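PDB 6JEB: beta-hexosaminidase Amuc_2018 from Akkermansia muciniphila, which hydrolyses terminal non-reducing N-acetylhexosamine residues from N-acetyl-beta-D-hexosaminides, including N-glycans and chitobiose, as a family 20 glycoside hydrolase. Local coordinates for residues Ala2-Ile7 and Arg66-Gln71; Glu18-Leu23 and Glu77-Gly82. One frame throughout, in Å; residues are numbered along the deposited sequence. Where two conformers were deposited one is given.

Contact 1 (Ala2-Ile7 and Arg66-Gln71)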
# COMPACT_ATOMS: atom_id res chain seq x y z
N ALA A 2 5.56 -31.62 14.94
CA ALA A 2 5.07 -30.36 15.48
C ALA A 2 5.86 -29.18 14.91
O ALA A 2 7.09 -29.20 14.88
CB ALA A 2 5.16 -30.37 17.00
N GLN A 3 5.13 -28.14 14.49
CA GLN A 3 5.71 -26.99 13.82
C GLN A 3 5.09 -25.72 14.39
O GLN A 3 4.08 -25.77 15.10
CB GLN A 3 5.42 -27.01 12.32
CG GLN A 3 6.00 -28.20 11.57
CD GLN A 3 5.61 -28.18 10.10
OE1 GLN A 3 6.35 -27.67 9.26
NE2 GLN A 3 4.44 -28.73 9.79
N TYR A 4 5.69 -24.58 14.07
CA TYR A 4 5.09 -23.29 14.31
C TYR A 4 4.22 -22.89 13.13
O TYR A 4 4.36 -23.41 12.01
CB TYR A 4 6.17 -22.21 14.49
CG TYR A 4 7.12 -22.44 15.64
CD1 TYR A 4 6.67 -22.99 16.84
CD2 TYR A 4 8.46 -22.10 15.53
CE1 TYR A 4 7.54 -23.18 17.90
CE2 TYR A 4 9.34 -22.29 16.58
CZ TYR A 4 8.88 -22.83 17.76
OH TYR A 4 9.75 -23.03 18.81
N SER A 5 3.31 -21.95 13.38
CA SER A 5 2.47 -21.40 12.32
C SER A 5 2.65 -19.90 12.23
O SER A 5 1.69 -19.14 12.43
CB SER A 5 1.00 -21.76 12.56
OG SER A 5 0.83 -23.16 12.38
N ILE A 6 3.86 -19.46 11.93
CA ILE A 6 4.20 -18.05 11.85
C ILE A 6 4.10 -17.61 10.39
O ILE A 6 4.71 -18.23 9.51
CB ILE A 6 5.62 -17.80 12.38
CG1 ILE A 6 5.76 -18.25 13.84
CG2 ILE A 6 6.01 -16.33 12.19
CD1 ILE A 6 7.19 -18.57 14.22
N ILE A 7 3.32 -16.56 10.15
CA ILE A 7 3.26 -15.91 8.84
C ILE A 7 3.71 -14.47 9.05
O ILE A 7 3.13 -13.75 9.86
CB ILE A 7 1.85 -15.93 8.22
CG1 ILE A 7 1.37 -17.38 8.05
CG2 ILE A 7 1.86 -15.19 6.87
CD1 ILE A 7 -0.13 -17.49 7.72
N ARG A 66 4.00 -12.75 19.41
CA ARG A 66 2.55 -12.62 19.49
C ARG A 66 1.86 -13.79 18.79
O ARG A 66 0.90 -14.37 19.31
CB ARG A 66 2.16 -11.28 18.86
CG ARG A 66 0.69 -10.91 18.89
CD ARG A 66 0.50 -9.41 18.57
NE ARG A 66 1.16 -9.03 17.32
CZ ARG A 66 1.57 -7.80 17.02
NH1 ARG A 66 1.40 -6.79 17.88
NH2 ARG A 66 2.14 -7.57 15.85
N GLN A 67 2.34 -14.15 17.59
CA GLN A 67 1.75 -15.27 16.87
C GLN A 67 1.98 -16.58 17.62
O GLN A 67 1.09 -17.44 17.67
CB GLN A 67 2.28 -15.35 15.44
CG GLN A 67 1.84 -14.18 14.58
CD GLN A 67 1.94 -14.46 13.10
OE1 GLN A 67 2.41 -15.53 12.69
NE2 GLN A 67 1.50 -13.51 12.28
N LEU A 68 3.17 -16.75 18.21
CA LEU A 68 3.43 -17.96 18.99
C LEU A 68 2.53 -18.02 20.22
O LEU A 68 2.09 -19.11 20.62
CB LEU A 68 4.90 -18.03 19.39
CG LEU A 68 5.87 -18.31 18.25
CD1 LEU A 68 7.29 -18.24 18.78
CD2 LEU A 68 5.59 -19.67 17.62
N ARG A 69 2.26 -16.87 20.85
CA ARG A 69 1.34 -16.85 21.98
C ARG A 69 -0.07 -17.22 21.55
O ARG A 69 -0.78 -17.93 22.27
CB ARG A 69 1.38 -15.49 22.67
CG ARG A 69 2.67 -15.27 23.43
CD ARG A 69 2.81 -13.89 24.01
NE ARG A 69 3.97 -13.87 24.90
CZ ARG A 69 4.63 -12.79 25.28
NH1 ARG A 69 4.25 -11.59 24.84
NH2 ARG A 69 5.66 -12.90 26.10
N ASP A 70 -0.50 -16.75 20.37
CA ASP A 70 -1.80 -17.15 19.86
C ASP A 70 -1.84 -18.65 19.57
O ASP A 70 -2.84 -19.32 19.86
CB ASP A 70 -2.16 -16.33 18.61
CG ASP A 70 -2.41 -14.86 18.93
OD1 ASP A 70 -2.64 -14.52 20.11
OD2 ASP A 70 -2.38 -14.04 17.99
N GLN A 71 -0.75 -19.19 19.03
CA GLN A 71 -0.69 -20.64 18.81
C GLN A 71 -0.76 -21.40 20.14
O GLN A 71 -1.55 -22.34 20.29
CB GLN A 71 0.58 -21.01 18.03
CG GLN A 71 0.63 -22.50 17.71
CD GLN A 71 1.83 -22.90 16.88
OE1 GLN A 71 2.51 -22.05 16.31
NE2 GLN A 71 2.08 -24.20 16.79

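Contact 2 (Glu18-Leu23 and Glu77-Gly82)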
# COMPACT_ATOMS: atom_id res chain seq x y z
N GLU A 18 12.23 -30.50 22.95
CA GLU A 18 11.48 -30.15 24.15
C GLU A 18 10.20 -29.41 23.78
O GLU A 18 10.03 -28.92 22.65
CB GLU A 18 12.32 -29.26 25.07
CG GLU A 18 13.59 -29.91 25.60
CD GLU A 18 14.75 -29.82 24.62
OE1 GLU A 18 14.73 -28.95 23.72
OE2 GLU A 18 15.70 -30.63 24.76
N THR A 19 9.29 -29.33 24.74
CA THR A 19 8.01 -28.66 24.59
C THR A 19 7.96 -27.47 25.54
O THR A 19 8.47 -27.54 26.66
CB THR A 19 6.87 -29.63 24.93
OG1 THR A 19 6.92 -30.75 24.04
CG2 THR A 19 5.52 -28.95 24.81
N ALA A 20 7.34 -26.38 25.09
CA ALA A 20 7.16 -25.18 25.90
C ALA A 20 5.67 -24.96 26.15
O ALA A 20 4.87 -24.98 25.20
CB ALA A 20 7.74 -23.95 25.20
N LYS A 21 5.30 -24.76 27.41
CA LYS A 21 3.94 -24.40 27.78
C LYS A 21 3.85 -22.98 28.31
O LYS A 21 2.79 -22.56 28.80
CB LYS A 21 3.36 -25.40 28.78
CG LYS A 21 3.06 -26.74 28.15
CD LYS A 21 2.53 -27.74 29.16
CE LYS A 21 2.30 -29.09 28.49
NZ LYS A 21 1.80 -30.11 29.44
N THR A 22 4.94 -22.22 28.23
CA THR A 22 4.95 -20.82 28.57
C THR A 22 5.80 -20.09 27.54
O THR A 22 6.74 -20.65 26.98
CB THR A 22 5.52 -20.57 29.98
OG1 THR A 22 5.53 -19.16 30.24
CG2 THR A 22 6.93 -21.13 30.12
N LEU A 23 5.42 -18.84 27.27
CA LEU A 23 6.17 -17.96 26.38
C LEU A 23 6.55 -16.67 27.09
O LEU A 23 6.76 -15.64 26.44
CB LEU A 23 5.39 -17.70 25.09
CG LEU A 23 5.45 -18.86 24.09
CD1 LEU A 23 4.33 -18.76 23.06
CD2 LEU A 23 6.82 -18.91 23.41
N GLU A 77 -1.25 -28.65 24.92
CA GLU A 77 -0.14 -29.59 25.02
C GLU A 77 1.22 -28.90 24.88
O GLU A 77 2.25 -29.55 25.09
CB GLU A 77 -0.27 -30.68 23.96
CG GLU A 77 0.02 -30.23 22.54
CD GLU A 77 -1.21 -29.69 21.81
OE1 GLU A 77 -2.19 -29.31 22.48
OE2 GLU A 77 -1.18 -29.66 20.56
N GLY A 78 1.24 -27.61 24.53
CA GLY A 78 2.47 -26.88 24.36
C GLY A 78 2.90 -26.81 22.91
O GLY A 78 2.36 -27.48 22.02
N ILE A 79 3.91 -25.98 22.67
CA ILE A 79 4.47 -25.81 21.33
C ILE A 79 5.92 -26.28 21.37
O ILE A 79 6.52 -26.39 22.45
CB ILE A 79 4.37 -24.34 20.85
CG1 ILE A 79 5.25 -23.42 21.71
CG2 ILE A 79 2.91 -23.88 20.83
CD1 ILE A 79 5.38 -22.02 21.15
N PRO A 80 6.51 -26.58 20.21
CA PRO A 80 7.91 -27.02 20.21
C PRO A 80 8.83 -25.90 20.68
O PRO A 80 8.57 -24.72 20.47
CB PRO A 80 8.19 -27.35 18.74
CG PRO A 80 6.88 -27.41 18.08
CD PRO A 80 5.91 -26.62 18.87
N CYS A 81 9.92 -26.31 21.33
CA CYS A 81 11.03 -25.40 21.55
C CYS A 81 11.83 -25.27 20.26
O CYS A 81 11.68 -26.06 19.32
CB CYS A 81 11.90 -25.93 22.68
SG CYS A 81 11.08 -25.82 24.29
N GLY A 82 12.68 -24.25 20.20
CA GLY A 82 13.44 -24.03 18.99
C GLY A 82 14.06 -22.65 18.97
O GLY A 82 13.95 -21.87 19.92

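Contact 1 (Ala2-Ile7 and Arg66-Gln71)
Gln71 and Gln67 reach the backbone of Gln3-Ile7 through different first torsions: CG of Gln71, swung opposite the backbone N (chi1 -176°), carries its amide to Gln3 and Ser5, while CG of Gln67, beside the N (chi1 -67°), carries its amide to Ile7; both chains run extended beyond CG. The two glutamines stand one helical turn apart on helix 55-73 of the alpha/beta domain that precedes the catalytic barrel in this family 20 enzyme, a worked example of side-chain amides pairing with the peptide groups of an irregular segment. Gln67 grips both polar atoms of Ile7. Its OE1 accepts Ile7 N at 2.9 Å, in the carbonyl plane and on a lone pair, while its NE2 gives a hydrogen to Ile7 O at 2.9 Å, a more bent bond with the acceptor tilted from the amide plane. With a leucine here, Ile7 N and Ile7 O would probably both be left without these mates in a buried place. Gln71 spans Tyr4 instead: NE2 donates to Gln3 O, which lies in the plane of the amide, and OE1 takes Ser5 N at 3.0 Å from above the carbonyl plane. NE2 also bonds to Gln75, so both ends of the amide are held. Helix 434-452 engages the same segment, with Asp443 bonded to Ser5 OG and His444 to Ser5 O. Between the glutamines, Leu68 supplies the apolar part. Its CD2 touches Ile6 CD1 at 3.9 Å and also sits over one face of the Tyr4 ring, a CH-pi contact offset toward the rim, with Leu68 CD2 3.6 Å from Tyr4 CD1.

Contact 2 (Glu18-Leu23 and Glu77-Gly82)
Ala20 and Ile79 form the hydrogen-bonded pair of a short antiparallel bridge, in which each residue gives its N-H and its carbonyl to the other. Ala20 N reaches Ile79 O at 2.8 Å, nearly straight at the hydrogen and nearly along the C=O axis; Ile79 N returns a bond to Ala20 O at 2.9 Å, tilted a little from the carbonyl plane. A third bond runs from Cys81 N to Glu18 O at 2.9 Å, straight at the hydrogen (169°) although the donor stands above the carbonyl plane. Between these bonds lies the non-hydrogen-bonded pair Thr19-Pro80. The proline has no N-H to give, and it falls at a position where the bridge asks for none. Ile79 O gains a weaker CA-H...O approach from Thr19 CA, and Gly78 O is bonded by Gln75 NE2. Strand 79-86 also pairs with strands 12-16 and 39-44 in the mixed sheet of this domain, through backbone bonds of Cys81 with Arg16 and of Gly82 with Val43.

Glycine at Gly78 is demanded by its backbone angles, and a CB there would also collide with Thr19 CG2 and Ala20 O. Lys21 CG rests 3.8 Å from Gly78 CA.

On the side of Ala20 and Ile79 the contact is apolar. Ile79 CD1 and Leu23 CD1 meet tip to tip at 3.9 Å, beside Leu72 of helix 55-73. Cys81 CB points toward 18-23, and SG, anti to the carbonyl carbon (chi1 -69°), lies 3.9 Å from Ala20 CB and 3.7 Å from Glu18 CB. The bridge therefore rests on main-chain pairing, with carbon and sulfur filling in around it, and no charged side-chain pair joins the two segments.

In the fold
Contacts 1 and 2, with centres about 11 Å apart, build one end of the small alpha/beta domain that accompanies the catalytic TIM barrel. Helix 55-73 and strand 79-86 follow each other in the chain; the helix packs on 2-7 and the strand pairs with 18-23, so the segments of the two contacts alternate along the sequence. Two probable hydrogen bonds sew them together: Tyr4 OH to Pro80 O at 2.7 Å, and Arg69 NH2 to Leu23 O at 3.0 Å. Leu23 also packs on Leu68, carrying the apolar layer from one contact into the other. Both lie away from the acetamide pocket and the zinc site.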